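Local coordinates for 177aa long hypothetical protein (Pyrococcus horikoshii, PDB 2CQZ) that probably hydrolyses 2'-deoxyribonucleoside 5'-phosphates to deoxyribonucleosides and phosphate, as a metal-dependent phosphatase of the HD-domain family, at residues V97-K100 and F105-L108; L64-V69 and R110-C115; Q134-E139 and E148-I153; E155-E160 and D167-V172; H70-A75 and K100-F105. All coordinates share one frame; numbering follows the deposited sequence.

Contact 1: V97-K100 and F105-L108; sequences VFKK and FYEL
Phe105, at the N-cap position of helix 106-114, meets Phe98 at the rim of its ring: Phe105 CB lies in the ring plane, 3.7 Å from Phe98 CE1. The backbone of Phe105 joins in, its carbonyl O being 3.8 Å from Phe98 CD1. The Phe105 ring itself leads off from helix 90-100, because CG stands anti to its own carbonyl carbon (chi1 -62°); the side chain packs on Val69, through CB, and on Leu45 of a second subunit. One residue further on, Tyr106 brings the two backbones closest, with its CA 5.3 Å from the CA of Phe98. This is a short helix-loop-helix connection of the all-helical HD domain, in which only residues 101 to 104 separate the two segments. The Tyr106 side chain runs beside that of Lys99 and points the same way, with Lys99 CG 3.8 Å from Tyr106 CE1. Past CG the lysine bends at its last two torsions and carries its ammonium group away from the ring. Tyr106 CD1 also touches Phe98 CB at 4.0 Å. The Phe98 ring further stacks on Tyr109 and packs on Ala73, and an alanine in place of Phe98 would probably open a gap between the two helices, leaving Phe105 CB and the Tyr109 ring without this aromatic partner. Two residues after Tyr106, Leu108 rests instead on Lys62 and Lys65 of helix 60-69.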
# COMPACT_ATOMS: atom_id res chain seq x y z
N VAL A 97 24.85 -12.74 14.33
CA VAL A 97 24.45 -13.05 12.97
C VAL A 97 25.66 -13.08 12.05
O VAL A 97 25.82 -13.97 11.23
CB VAL A 97 23.47 -11.97 12.51
CG1 VAL A 97 23.12 -12.18 11.03
CG2 VAL A 97 22.19 -12.04 13.33
N PHE A 98 26.45 -12.02 12.18
CA PHE A 98 27.61 -11.86 11.31
C PHE A 98 28.60 -12.98 11.55
O PHE A 98 29.24 -13.47 10.62
CB PHE A 98 28.28 -10.51 11.56
CG PHE A 98 27.86 -9.45 10.60
CD1 PHE A 98 28.30 -9.48 9.27
CD2 PHE A 98 27.01 -8.43 11.00
CE1 PHE A 98 27.90 -8.51 8.37
CE2 PHE A 98 26.60 -7.45 10.10
CZ PHE A 98 27.04 -7.49 8.78
N LYS A 99 28.73 -13.37 12.82
CA LYS A 99 29.64 -14.43 13.21
C LYS A 99 29.15 -15.81 12.74
O LYS A 99 29.93 -16.57 12.18
CB LYS A 99 29.82 -14.44 14.72
CG LYS A 99 31.16 -13.89 15.17
CD LYS A 99 31.28 -13.94 16.69
CE LYS A 99 30.98 -15.34 17.26
NZ LYS A 99 31.96 -16.40 16.85
N LYS A 100 27.88 -16.11 12.95
CA LYS A 100 27.33 -17.39 12.53
C LYS A 100 26.85 -17.44 11.06
O LYS A 100 27.13 -18.41 10.35
CB LYS A 100 26.15 -17.79 13.41
CG LYS A 100 25.42 -19.01 12.86
CD LYS A 100 24.13 -19.35 13.59
CE LYS A 100 23.46 -20.55 12.92
NZ LYS A 100 22.11 -20.90 13.46
N PHE A 105 31.74 -11.68 6.14
CA PHE A 105 31.62 -10.22 6.22
C PHE A 105 31.84 -9.69 7.62
O PHE A 105 31.66 -8.50 7.86
CB PHE A 105 30.25 -9.74 5.72
CG PHE A 105 29.97 -10.06 4.27
CD1 PHE A 105 30.89 -9.72 3.28
CD2 PHE A 105 28.78 -10.70 3.91
CE1 PHE A 105 30.62 -10.00 1.94
CE2 PHE A 105 28.51 -10.98 2.58
CZ PHE A 105 29.43 -10.64 1.59
N TYR A 106 32.25 -10.55 8.55
CA TYR A 106 32.46 -10.11 9.92
C TYR A 106 33.52 -9.01 10.08
O TYR A 106 33.37 -8.11 10.91
CB TYR A 106 32.83 -11.28 10.82
CG TYR A 106 33.03 -10.85 12.25
CD1 TYR A 106 31.95 -10.80 13.14
CD2 TYR A 106 34.27 -10.42 12.71
CE1 TYR A 106 32.10 -10.33 14.44
CE2 TYR A 106 34.44 -9.95 14.01
CZ TYR A 106 33.36 -9.91 14.87
OH TYR A 106 33.52 -9.43 16.16
N GLU A 107 34.60 -9.08 9.31
CA GLU A 107 35.65 -8.07 9.41
C GLU A 107 35.15 -6.69 8.99
O GLU A 107 35.44 -5.69 9.65
CB GLU A 107 36.86 -8.49 8.56
CG GLU A 107 38.16 -8.64 9.36
CD GLU A 107 38.09 -9.74 10.43
OE1 GLU A 107 38.00 -10.93 10.06
OE2 GLU A 107 38.13 -9.40 11.64
N LEU A 108 34.39 -6.63 7.89
CA LEU A 108 33.84 -5.36 7.42
C LEU A 108 32.90 -4.82 8.49
O LEU A 108 32.91 -3.63 8.80
CB LEU A 108 33.09 -5.56 6.10
CG LEU A 108 33.96 -5.84 4.88
CD1 LEU A 108 33.12 -6.30 3.71
CD2 LEU A 108 34.71 -4.58 4.52

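Contact 2: L64-V69 and R110-C115; sequences LKMAIV and REYQEC
Met66 sets its thioether against two side chains of helix 106-114, the sulfur beside Tyr112 and the terminal methyl against the outer part of Glu111. Its helix, 60-69, is the one that runs straight into the paired His70 and Asp71 of the HD motif, and the contact packs helix 106-114 against it in the buried part of this all-helical domain. Met66 CG is anti to the backbone N (chi1 -165°), and the chain stays extended as far as SD before bending at chi3. Its first part passes Tyr112, with Met66 CG 3.9 Å from Tyr112 CB and SD 4.1 Å from the same atom. The bend then turns CE across the Glu111 chain at about a right angle, 3.6 Å from Glu111 CG and 3.5 Å from the carboxylate carbon, Glu111 CD. This is van der Waals contact; the carboxylate oxygens are engaged by Ser117 and by a salt bridge to Lys62. Met66 also packs on Ala120 and Val123 of helix 118-140, which places it where three helices meet. Tyr112 directs its ring beyond the methionine toward the metal site and makes a cation-pi contact with Arg124. The Tyr112 side chain comes within about 5 Å of the bound nickel ion at the nearest atoms, and Tyr112 OH lies 3.6 Å from CD2 of the metal ligand His70.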
# COMPACT_ATOMS: atom_id res chain seq x y z
N LEU A 64 32.86 0.73 -0.29
CA LEU A 64 31.66 0.28 -0.99
C LEU A 64 31.15 -1.05 -0.46
O LEU A 64 29.95 -1.24 -0.32
CB LEU A 64 31.91 0.21 -2.50
CG LEU A 64 32.09 1.57 -3.19
CD1 LEU A 64 32.30 1.35 -4.68
CD2 LEU A 64 30.87 2.46 -2.95
N LYS A 65 32.06 -1.97 -0.15
CA LYS A 65 31.63 -3.26 0.40
C LYS A 65 31.04 -3.02 1.78
O LYS A 65 30.01 -3.59 2.13
CB LYS A 65 32.80 -4.24 0.52
CG LYS A 65 33.32 -4.78 -0.79
CD LYS A 65 34.46 -5.76 -0.52
CE LYS A 65 35.09 -6.26 -1.81
NZ LYS A 65 36.10 -7.31 -1.54
N MET A 66 31.71 -2.17 2.55
CA MET A 66 31.26 -1.85 3.90
C MET A 66 29.88 -1.20 3.89
O MET A 66 29.07 -1.42 4.78
CB MET A 66 32.29 -0.94 4.57
CG MET A 66 32.16 -0.80 6.06
SD MET A 66 33.49 0.24 6.73
CE MET A 66 34.89 -0.93 6.74
N ALA A 67 29.62 -0.38 2.88
CA ALA A 67 28.32 0.27 2.78
C ALA A 67 27.24 -0.76 2.43
O ALA A 67 26.13 -0.73 2.96
CB ALA A 67 28.35 1.39 1.73
N ILE A 68 27.57 -1.68 1.53
CA ILE A 68 26.64 -2.71 1.09
C ILE A 68 26.28 -3.69 2.20
O ILE A 68 25.13 -4.14 2.33
CB ILE A 68 27.23 -3.50 -0.11
CG1 ILE A 68 27.33 -2.60 -1.33
CG2 ILE A 68 26.37 -4.72 -0.40
CD1 ILE A 68 28.02 -3.24 -2.52
N VAL A 69 27.27 -4.01 3.02
CA VAL A 69 27.10 -4.98 4.09
C VAL A 69 26.69 -4.43 5.47
O VAL A 69 26.17 -5.17 6.31
CB VAL A 69 28.40 -5.81 4.21
CG1 VAL A 69 28.35 -6.72 5.42
CG2 VAL A 69 28.60 -6.64 2.94
N ARG A 110 32.86 -5.55 11.81
CA ARG A 110 33.66 -5.17 12.97
C ARG A 110 34.33 -3.80 12.80
O ARG A 110 34.21 -2.94 13.66
CB ARG A 110 34.70 -6.28 13.23
CG ARG A 110 35.49 -6.17 14.53
CD ARG A 110 36.71 -5.28 14.34
NE ARG A 110 37.47 -5.66 13.15
CZ ARG A 110 38.43 -4.92 12.60
NH1 ARG A 110 38.75 -3.74 13.12
NH2 ARG A 110 39.05 -5.35 11.51
N GLU A 111 35.01 -3.58 11.67
CA GLU A 111 35.68 -2.30 11.43
C GLU A 111 34.66 -1.17 11.35
O GLU A 111 34.92 -0.05 11.80
CB GLU A 111 36.49 -2.37 10.13
CG GLU A 111 37.06 -1.03 9.64
CD GLU A 111 37.95 -1.19 8.41
OE1 GLU A 111 38.36 -0.17 7.82
OE2 GLU A 111 38.23 -2.35 8.02
N TYR A 112 33.49 -1.46 10.79
CA TYR A 112 32.45 -0.45 10.66
C TYR A 112 31.99 0.07 12.02
O TYR A 112 31.86 1.28 12.21
CB TYR A 112 31.26 -1.03 9.88
CG TYR A 112 30.04 -0.12 9.84
CD1 TYR A 112 30.10 1.13 9.24
CD2 TYR A 112 28.84 -0.53 10.42
CE1 TYR A 112 28.98 1.97 9.22
CE2 TYR A 112 27.72 0.29 10.40
CZ TYR A 112 27.80 1.54 9.81
OH TYR A 112 26.70 2.36 9.81
N GLN A 113 31.75 -0.85 12.95
CA GLN A 113 31.29 -0.49 14.29
C GLN A 113 32.33 0.30 15.08
O GLN A 113 31.98 1.08 15.96
CB GLN A 113 30.91 -1.75 15.09
CG GLN A 113 29.77 -2.54 14.50
CD GLN A 113 28.45 -1.78 14.50
OE1 GLN A 113 27.93 -1.41 13.44
NE2 GLN A 113 27.91 -1.54 15.69
N GLU A 114 33.61 0.09 14.77
CA GLU A 114 34.67 0.80 15.47
C GLU A 114 34.70 2.26 15.07
O GLU A 114 35.13 3.12 15.85
CB GLU A 114 36.02 0.17 15.16
CG GLU A 114 36.36 -1.02 16.04
CD GLU A 114 37.65 -1.68 15.62
OE1 GLU A 114 38.62 -0.94 15.34
OE2 GLU A 114 37.69 -2.92 15.56
N CYS A 115 34.25 2.54 13.86
CA CYS A 115 34.19 3.90 13.35
C CYS A 115 35.52 4.65 13.56
O CYS A 115 35.53 5.80 14.00
CB CYS A 115 33.04 4.63 14.06
SG CYS A 115 32.50 6.17 13.29

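Contact 3: Q134-E139 and E148-I153; sequences QAYQYE and EFWEAI
Trp150 NE1 donates a hydrogen bond of 3.1 Å to Glu139 OE1, joining the end of a long helix to the segment that folds back beside it. The bond is bent, with an N-H...O angle of 141°, and the donor meets OE1 from above the carboxylate plane, 41° out of it. Carboxylate and indole are nonetheless turned nearly alike, their planes being 22° apart. The extended Glu139 chain brings its oxygen to the edge of the pyrrole ring. The adjoining edge of the six-membered ring leans on Tyr136, where Trp150 CZ2 is 3.9 Å from Tyr136 CB and CH2 is 4.2 Å from Tyr136 CD1. One residue before Tyr136, Ala135 CB packs against Phe149 CB at 3.9 Å, so the small side chain lets the backbones come close: the CA atoms of Ala135 and Phe149 are 6.8 Å apart. A leucine in place of Trp150 would probably leave the Glu139 carboxylate without its N-H donor and Tyr136 without the six-membered ring that packs on it. Phe149 continues the apolar surface to Trp22 and Met131. The contact thus closes the loop between helix 118-140 and the 3-10 segment leading into helix 152-157, with helix 20-24 lying beside Ala135 and Leu9 of a second subunit packing on Tyr136.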
# COMPACT_ATOMS: atom_id res chain seq x y z
N GLN A 134 16.37 11.55 3.96
CA GLN A 134 15.15 10.77 3.86
C GLN A 134 14.09 11.41 4.72
O GLN A 134 12.91 11.40 4.39
CB GLN A 134 15.40 9.31 4.31
CG GLN A 134 14.26 8.33 3.99
CD GLN A 134 13.79 8.38 2.52
OE1 GLN A 134 14.58 8.19 1.59
NE2 GLN A 134 12.50 8.63 2.32
N ALA A 135 14.53 11.97 5.85
CA ALA A 135 13.61 12.64 6.76
C ALA A 135 13.13 13.92 6.07
O ALA A 135 11.97 14.32 6.19
CB ALA A 135 14.34 12.99 8.04
N TYR A 136 14.04 14.55 5.34
CA TYR A 136 13.74 15.75 4.59
C TYR A 136 12.59 15.46 3.63
O TYR A 136 11.58 16.17 3.63
CB TYR A 136 14.97 16.17 3.78
CG TYR A 136 14.72 17.29 2.82
CD1 TYR A 136 14.41 18.57 3.28
CD2 TYR A 136 14.80 17.08 1.44
CE1 TYR A 136 14.18 19.63 2.38
CE2 TYR A 136 14.57 18.13 0.53
CZ TYR A 136 14.26 19.40 1.02
OH TYR A 136 14.02 20.44 0.14
N GLN A 137 12.75 14.41 2.83
CA GLN A 137 11.73 14.04 1.87
C GLN A 137 10.40 13.73 2.52
O GLN A 137 9.36 14.12 2.00
CB GLN A 137 12.18 12.84 1.04
CG GLN A 137 12.13 13.10 -0.47
CD GLN A 137 10.71 13.11 -1.02
OE1 GLN A 137 9.79 12.58 -0.41
NE2 GLN A 137 10.53 13.75 -2.18
N TYR A 138 10.41 13.06 3.67
CA TYR A 138 9.14 12.73 4.33
C TYR A 138 8.48 13.93 4.98
O TYR A 138 7.31 13.85 5.39
CB TYR A 138 9.32 11.62 5.38
CG TYR A 138 9.62 10.24 4.82
CD1 TYR A 138 8.98 9.78 3.66
CD2 TYR A 138 10.55 9.40 5.45
CE1 TYR A 138 9.27 8.53 3.13
CE2 TYR A 138 10.84 8.13 4.93
CZ TYR A 138 10.20 7.71 3.76
OH TYR A 138 10.52 6.50 3.21
N GLU A 139 9.21 15.03 5.11
CA GLU A 139 8.64 16.23 5.71
C GLU A 139 7.95 16.98 4.60
O GLU A 139 6.92 17.62 4.82
CB GLU A 139 9.72 17.09 6.37
CG GLU A 139 10.27 16.44 7.64
CD GLU A 139 11.33 17.27 8.35
OE1 GLU A 139 12.23 17.81 7.66
OE2 GLU A 139 11.26 17.37 9.60
N GLU A 148 13.81 15.31 15.33
CA GLU A 148 15.00 14.72 15.93
C GLU A 148 16.04 14.26 14.93
O GLU A 148 17.23 14.52 15.10
CB GLU A 148 14.60 13.54 16.82
CG GLU A 148 13.71 12.52 16.15
CD GLU A 148 13.38 11.35 17.06
OE1 GLU A 148 14.31 10.57 17.38
OE2 GLU A 148 12.21 11.22 17.46
N PHE A 149 15.60 13.58 13.88
CA PHE A 149 16.51 13.08 12.85
C PHE A 149 17.54 14.09 12.36
O PHE A 149 18.60 13.71 11.85
CB PHE A 149 15.69 12.54 11.68
CG PHE A 149 14.86 11.35 12.03
CD1 PHE A 149 15.44 10.09 12.12
CD2 PHE A 149 13.49 11.47 12.28
CE1 PHE A 149 14.68 8.97 12.45
CE2 PHE A 149 12.73 10.36 12.61
CZ PHE A 149 13.33 9.10 12.70
N TRP A 150 17.26 15.39 12.49
CA TRP A 150 18.22 16.39 12.03
C TRP A 150 19.43 16.57 12.94
O TRP A 150 20.44 17.15 12.51
CB TRP A 150 17.53 17.73 11.80
CG TRP A 150 16.65 17.70 10.59
CD1 TRP A 150 15.36 17.23 10.51
CD2 TRP A 150 17.01 18.11 9.27
NE1 TRP A 150 14.90 17.33 9.22
CE2 TRP A 150 15.89 17.87 8.43
CE3 TRP A 150 18.17 18.66 8.70
CZ2 TRP A 150 15.90 18.15 7.06
CZ3 TRP A 150 18.18 18.95 7.34
CH2 TRP A 150 17.05 18.69 6.53
N GLU A 151 19.37 16.07 14.17
CA GLU A 151 20.52 16.21 15.06
C GLU A 151 21.62 15.20 14.75
O GLU A 151 22.60 15.07 15.50
CB GLU A 151 20.10 16.12 16.54
CG GLU A 151 19.30 14.91 16.94
CD GLU A 151 18.62 15.10 18.30
OE1 GLU A 151 17.85 16.08 18.44
OE2 GLU A 151 18.85 14.27 19.21
N ALA A 152 21.48 14.52 13.61
CA ALA A 152 22.46 13.55 13.16
C ALA A 152 23.59 14.30 12.46
O ALA A 152 24.67 13.75 12.23
CB ALA A 152 21.82 12.54 12.22
N ILE A 153 23.33 15.56 12.10
CA ILE A 153 24.35 16.39 11.46
C ILE A 153 25.43 16.65 12.52
O ILE A 153 26.62 16.75 12.21
CB ILE A 153 23.81 17.76 11.00
CG1 ILE A 153 22.79 17.59 9.87
CG2 ILE A 153 24.95 18.64 10.52
CD1 ILE A 153 22.23 18.90 9.34

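Contact 4: E155-E160 and D167-V172; sequences EIKRLE and DILNSV
Ile156 and Leu169 cross obliquely, the CG2 branch of the isoleucine set against the forked end of the leucine. Ile156 CG2 is 3.7 Å from Leu169 CD1 and 3.8 Å from Leu169 CD2, and so faces both methyls of the fork. CG2 is able to do this because it stands anti to the backbone N, while the longer CG1 branch (chi1 -67°) is anti to the carbonyl carbon. Lys157 comes from the neighbouring position on the same helix, and its side chain and that of Leu169 reach toward each other. A bend at chi2 (-82°) directs the lysine across the gap, where its end overlaps the leucine: Lys157 CD is 3.9 Å from Leu169 CD1, and NZ is 3.8 Å from Leu169 CB. There it ends next to Asn170, whose side chain it meets at about a right angle. The backbones stand well apart, with the CA atoms of Lys157 and Leu169 8.4 Å from each other, and between these two segments the contact is made by side chains. Behind the contact Ile156 packs on Ile125 of helix 118-140, while Ile168 and Val172 turn to Ile5 of a second subunit. Within helix 166-173, Asp167 O accepts from both Ser171 N and Ser171 OG, which approach from opposite faces of its plane. The chemistry is that of aliphatic packing between two helices, bordered by a lysine: Lys157 as a whole remains exposed, so its methylenes can extend the apolar patch while its ammonium probably stays hydrated.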
# COMPACT_ATOMS: atom_id res chain seq x y z
N GLU A 155 26.09 14.59 15.04
CA GLU A 155 26.76 13.30 15.21
C GLU A 155 27.84 13.12 14.13
O GLU A 155 28.88 12.50 14.38
CB GLU A 155 25.75 12.15 15.15
CG GLU A 155 24.47 12.40 15.94
CD GLU A 155 23.57 11.18 16.01
OE1 GLU A 155 23.81 10.31 16.88
OE2 GLU A 155 22.62 11.07 15.19
N ILE A 156 27.59 13.68 12.95
CA ILE A 156 28.54 13.59 11.85
C ILE A 156 29.74 14.48 12.11
O ILE A 156 30.88 14.10 11.82
CB ILE A 156 27.88 14.03 10.52
CG1 ILE A 156 26.81 13.01 10.12
CG2 ILE A 156 28.94 14.19 9.43
CD1 ILE A 156 26.07 13.36 8.82
N LYS A 157 29.50 15.67 12.66
CA LYS A 157 30.57 16.62 12.96
C LYS A 157 31.60 16.02 13.93
O LYS A 157 32.79 16.35 13.88
CB LYS A 157 30.00 17.91 13.56
CG LYS A 157 28.84 18.55 12.79
CD LYS A 157 29.33 19.39 11.63
CE LYS A 157 28.26 20.37 11.19
NZ LYS A 157 28.74 21.18 10.02
N ARG A 158 31.15 15.13 14.82
CA ARG A 158 32.02 14.48 15.80
C ARG A 158 33.04 13.53 15.18
O ARG A 158 33.91 13.01 15.87
CB ARG A 158 31.19 13.69 16.81
CG ARG A 158 30.81 14.44 18.05
CD ARG A 158 30.00 13.56 18.99
NE ARG A 158 28.61 13.45 18.57
CZ ARG A 158 27.66 12.79 19.24
NH1 ARG A 158 27.97 12.17 20.37
NH2 ARG A 158 26.42 12.76 18.78
N LEU A 159 32.92 13.29 13.88
CA LEU A 159 33.82 12.38 13.20
C LEU A 159 34.92 13.15 12.48
O LEU A 159 34.64 14.12 11.77
CB LEU A 159 33.04 11.49 12.22
CG LEU A 159 31.91 10.63 12.81
CD1 LEU A 159 31.20 9.85 11.71
CD2 LEU A 159 32.48 9.67 13.84
N GLU A 160 36.16 12.73 12.68
CA GLU A 160 37.29 13.40 12.05
C GLU A 160 37.09 13.66 10.58
O GLU A 160 37.25 14.79 10.11
CB GLU A 160 38.55 12.57 12.19
CG GLU A 160 39.13 12.51 13.57
CD GLU A 160 40.38 11.66 13.58
OE1 GLU A 160 40.25 10.41 13.61
OE2 GLU A 160 41.49 12.24 13.54
N ASP A 167 31.49 21.97 3.96
CA ASP A 167 30.66 22.65 2.98
C ASP A 167 29.39 21.88 2.69
O ASP A 167 28.29 22.44 2.63
CB ASP A 167 31.45 22.86 1.68
CG ASP A 167 31.89 21.55 1.05
OD1 ASP A 167 32.30 20.63 1.80
OD2 ASP A 167 31.85 21.43 -0.20
N ILE A 168 29.54 20.57 2.49
CA ILE A 168 28.40 19.71 2.19
C ILE A 168 27.43 19.60 3.36
O ILE A 168 26.21 19.69 3.18
CB ILE A 168 28.90 18.31 1.80
CG1 ILE A 168 29.79 18.41 0.56
CG2 ILE A 168 27.72 17.39 1.57
CD1 ILE A 168 30.48 17.12 0.19
N LEU A 169 27.96 19.40 4.56
CA LEU A 169 27.12 19.28 5.75
C LEU A 169 26.33 20.57 5.95
O LEU A 169 25.24 20.56 6.52
CB LEU A 169 27.98 19.00 6.98
CG LEU A 169 28.85 17.75 6.85
CD1 LEU A 169 29.64 17.55 8.15
CD2 LEU A 169 27.96 16.54 6.57
N ASN A 170 26.89 21.68 5.49
CA ASN A 170 26.24 22.97 5.60
C ASN A 170 25.06 23.06 4.64
O ASN A 170 23.99 23.57 5.00
CB ASN A 170 27.25 24.09 5.33
CG ASN A 170 28.11 24.39 6.54
OD1 ASN A 170 28.38 23.50 7.37
ND2 ASN A 170 28.56 25.64 6.65
N SER A 171 25.25 22.56 3.43
CA SER A 171 24.18 22.55 2.43
C SER A 171 23.03 21.68 2.92
O SER A 171 21.87 21.95 2.63
CB SER A 171 24.70 22.02 1.10
OG SER A 171 25.77 22.80 0.60
N VAL A 172 23.37 20.62 3.66
CA VAL A 172 22.37 19.70 4.19
C VAL A 172 21.57 20.35 5.29
O VAL A 172 20.34 20.29 5.29
CB VAL A 172 23.02 18.43 4.76
CG1 VAL A 172 21.97 17.55 5.40
CG2 VAL A 172 23.74 17.68 3.67

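Contact 5: H70-A75 and K100-F105; sequences HDLAEA and KVFPEF. With NI (nickel (II) ion), chain G.
The segment that sets Leu72 against Phe102 and Phe105 begins at the metal site, with His70. His70 NE2 binds the nickel ion at 2.4 Å. The other ring nitrogen, ND1, is hydrogen-bonded to the carbonyl of Ala67, a second-shell link that fixes the rotation of the imidazole. Asp71 follows with its OD2 at 2.3 Å from the nickel, and its CB sits over one face of the His70 ring. From Asp71 to Glu74 the chain makes a type I turn, closed by a bond of 2.9 Å from Glu74 N to Asp71 O. Leu72 is thereby directed away from the metal into the apolar layer. Its CD2 lies over one face of the Phe102 ring as a CH-pi contact, 4.0 Å from the centroid and only 13° off the ring normal; Val101 CG1 covers the opposite face, holding the ring between two aliphatic groups. The same Leu72 CD2 touches Phe105 CD2 at 3.7 Å, wedged between the two aromatic residues. Leu72 O approaches the Phe102 ring too, 3.8 Å from CE2. Glu74, turned the other way, forms a salt bridge with Lys90. His70 and Asp71, completed by His36 and Asp127 round the nickel, form the H...HD...D metal site that defines the HD superfamily.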
# COMPACT_ATOMS: atom_id res chain seq x y z
N HIS A 70 26.89 -3.13 5.68
CA HIS A 70 26.60 -2.54 6.98
C HIS A 70 25.31 -2.89 7.70
O HIS A 70 25.32 -3.04 8.93
CB HIS A 70 26.81 -1.01 6.94
CG HIS A 70 25.58 -0.22 6.59
ND1 HIS A 70 25.09 -0.14 5.30
CD2 HIS A 70 24.77 0.55 7.35
CE1 HIS A 70 24.03 0.65 5.29
NE2 HIS A 70 23.81 1.07 6.52
N ASP A 71 24.18 -3.04 7.00
CA ASP A 71 22.96 -3.41 7.72
C ASP A 71 22.50 -4.81 7.42
O ASP A 71 21.38 -5.18 7.75
CB ASP A 71 21.80 -2.48 7.39
CG ASP A 71 21.84 -1.20 8.15
OD1 ASP A 71 21.93 -1.20 9.40
OD2 ASP A 71 21.78 -0.17 7.46
N LEU A 72 23.37 -5.59 6.80
CA LEU A 72 23.06 -6.96 6.42
C LEU A 72 22.48 -7.87 7.50
O LEU A 72 21.70 -8.77 7.19
CB LEU A 72 24.30 -7.62 5.82
CG LEU A 72 24.09 -8.48 4.58
CD1 LEU A 72 23.54 -7.61 3.44
CD2 LEU A 72 25.41 -9.10 4.17
N ALA A 73 22.87 -7.66 8.76
CA ALA A 73 22.37 -8.51 9.85
C ALA A 73 20.89 -8.35 10.06
O ALA A 73 20.23 -9.19 10.70
CB ALA A 73 23.10 -8.20 11.15
N GLU A 74 20.36 -7.25 9.53
CA GLU A 74 18.95 -6.97 9.68
C GLU A 74 18.09 -7.91 8.84
O GLU A 74 16.90 -8.06 9.10
CB GLU A 74 18.66 -5.50 9.36
CG GLU A 74 19.42 -4.55 10.27
CD GLU A 74 18.95 -3.10 10.18
OE1 GLU A 74 18.32 -2.72 9.17
OE2 GLU A 74 19.25 -2.32 11.12
N ALA A 75 18.71 -8.58 7.87
CA ALA A 75 17.99 -9.53 7.02
C ALA A 75 17.35 -10.61 7.89
O ALA A 75 16.38 -11.27 7.51
CB ALA A 75 18.93 -10.17 6.00
N LYS A 100 27.88 -16.11 12.95
CA LYS A 100 27.33 -17.39 12.53
C LYS A 100 26.85 -17.44 11.06
O LYS A 100 27.13 -18.41 10.35
CB LYS A 100 26.15 -17.79 13.41
CG LYS A 100 25.42 -19.01 12.86
CD LYS A 100 24.13 -19.35 13.59
CE LYS A 100 23.46 -20.55 12.92
NZ LYS A 100 22.11 -20.90 13.46
N VAL A 101 26.14 -16.40 10.62
CA VAL A 101 25.57 -16.37 9.27
C VAL A 101 26.40 -15.71 8.15
O VAL A 101 26.38 -16.17 7.00
CB VAL A 101 24.16 -15.68 9.27
CG1 VAL A 101 23.57 -15.69 7.87
CG2 VAL A 101 23.23 -16.41 10.25
N PHE A 102 27.09 -14.62 8.48
CA PHE A 102 27.92 -13.86 7.53
C PHE A 102 29.38 -13.75 7.98
O PHE A 102 29.94 -12.66 8.02
CB PHE A 102 27.34 -12.44 7.35
CG PHE A 102 25.94 -12.41 6.81
CD1 PHE A 102 25.68 -12.85 5.51
CD2 PHE A 102 24.88 -11.99 7.60
CE1 PHE A 102 24.39 -12.90 5.03
CE2 PHE A 102 23.57 -12.05 7.12
CZ PHE A 102 23.33 -12.49 5.83
N PRO A 103 30.00 -14.88 8.33
CA PRO A 103 31.40 -14.89 8.78
C PRO A 103 32.33 -14.19 7.80
O PRO A 103 33.27 -13.50 8.21
CB PRO A 103 31.70 -16.38 8.95
CG PRO A 103 30.80 -17.01 7.91
CD PRO A 103 29.52 -16.26 8.12
N GLU A 104 32.06 -14.36 6.51
CA GLU A 104 32.88 -13.73 5.48
C GLU A 104 32.80 -12.22 5.54
O GLU A 104 33.68 -11.54 5.03
CB GLU A 104 32.47 -14.17 4.07
CG GLU A 104 31.08 -13.74 3.67
CD GLU A 104 30.01 -14.63 4.28
OE1 GLU A 104 30.23 -15.10 5.42
OE2 GLU A 104 28.97 -14.86 3.63
N PHE A 105 31.74 -11.68 6.14
CA PHE A 105 31.62 -10.22 6.22
C PHE A 105 31.84 -9.69 7.62
O PHE A 105 31.66 -8.50 7.86
CB PHE A 105 30.25 -9.74 5.72
CG PHE A 105 29.97 -10.06 4.27
CD1 PHE A 105 30.89 -9.72 3.28
CD2 PHE A 105 28.78 -10.70 3.91
CE1 PHE A 105 30.62 -10.00 1.94
CE2 PHE A 105 28.51 -10.98 2.58
CZ PHE A 105 29.43 -10.64 1.59
NI NI G . 22.06 2.06 7.88

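Along the chain, contact 2 opens first, at 64-69, and contact 5 follows at once, at 70-75. Contact 1 opens at 97-100, just before contact 5 closes at 100-105; the two therefore overlap, sharing Lys100 and Phe105, and contact 1 closes at 105-108. Both lie inside the loop that contact 2 shuts at 110-115, so helices 60-69, 90-100 and 106-114 and the metal-binding turn form one nested unit. Contacts 3 and 4 come afterwards, in series, and tie helices 118-140, 152-157 and 166-173 together. They touch where Trp150 meets the backbone of Val172. Packing of Cys115 on Leu159 joins contact 2 to contact 4.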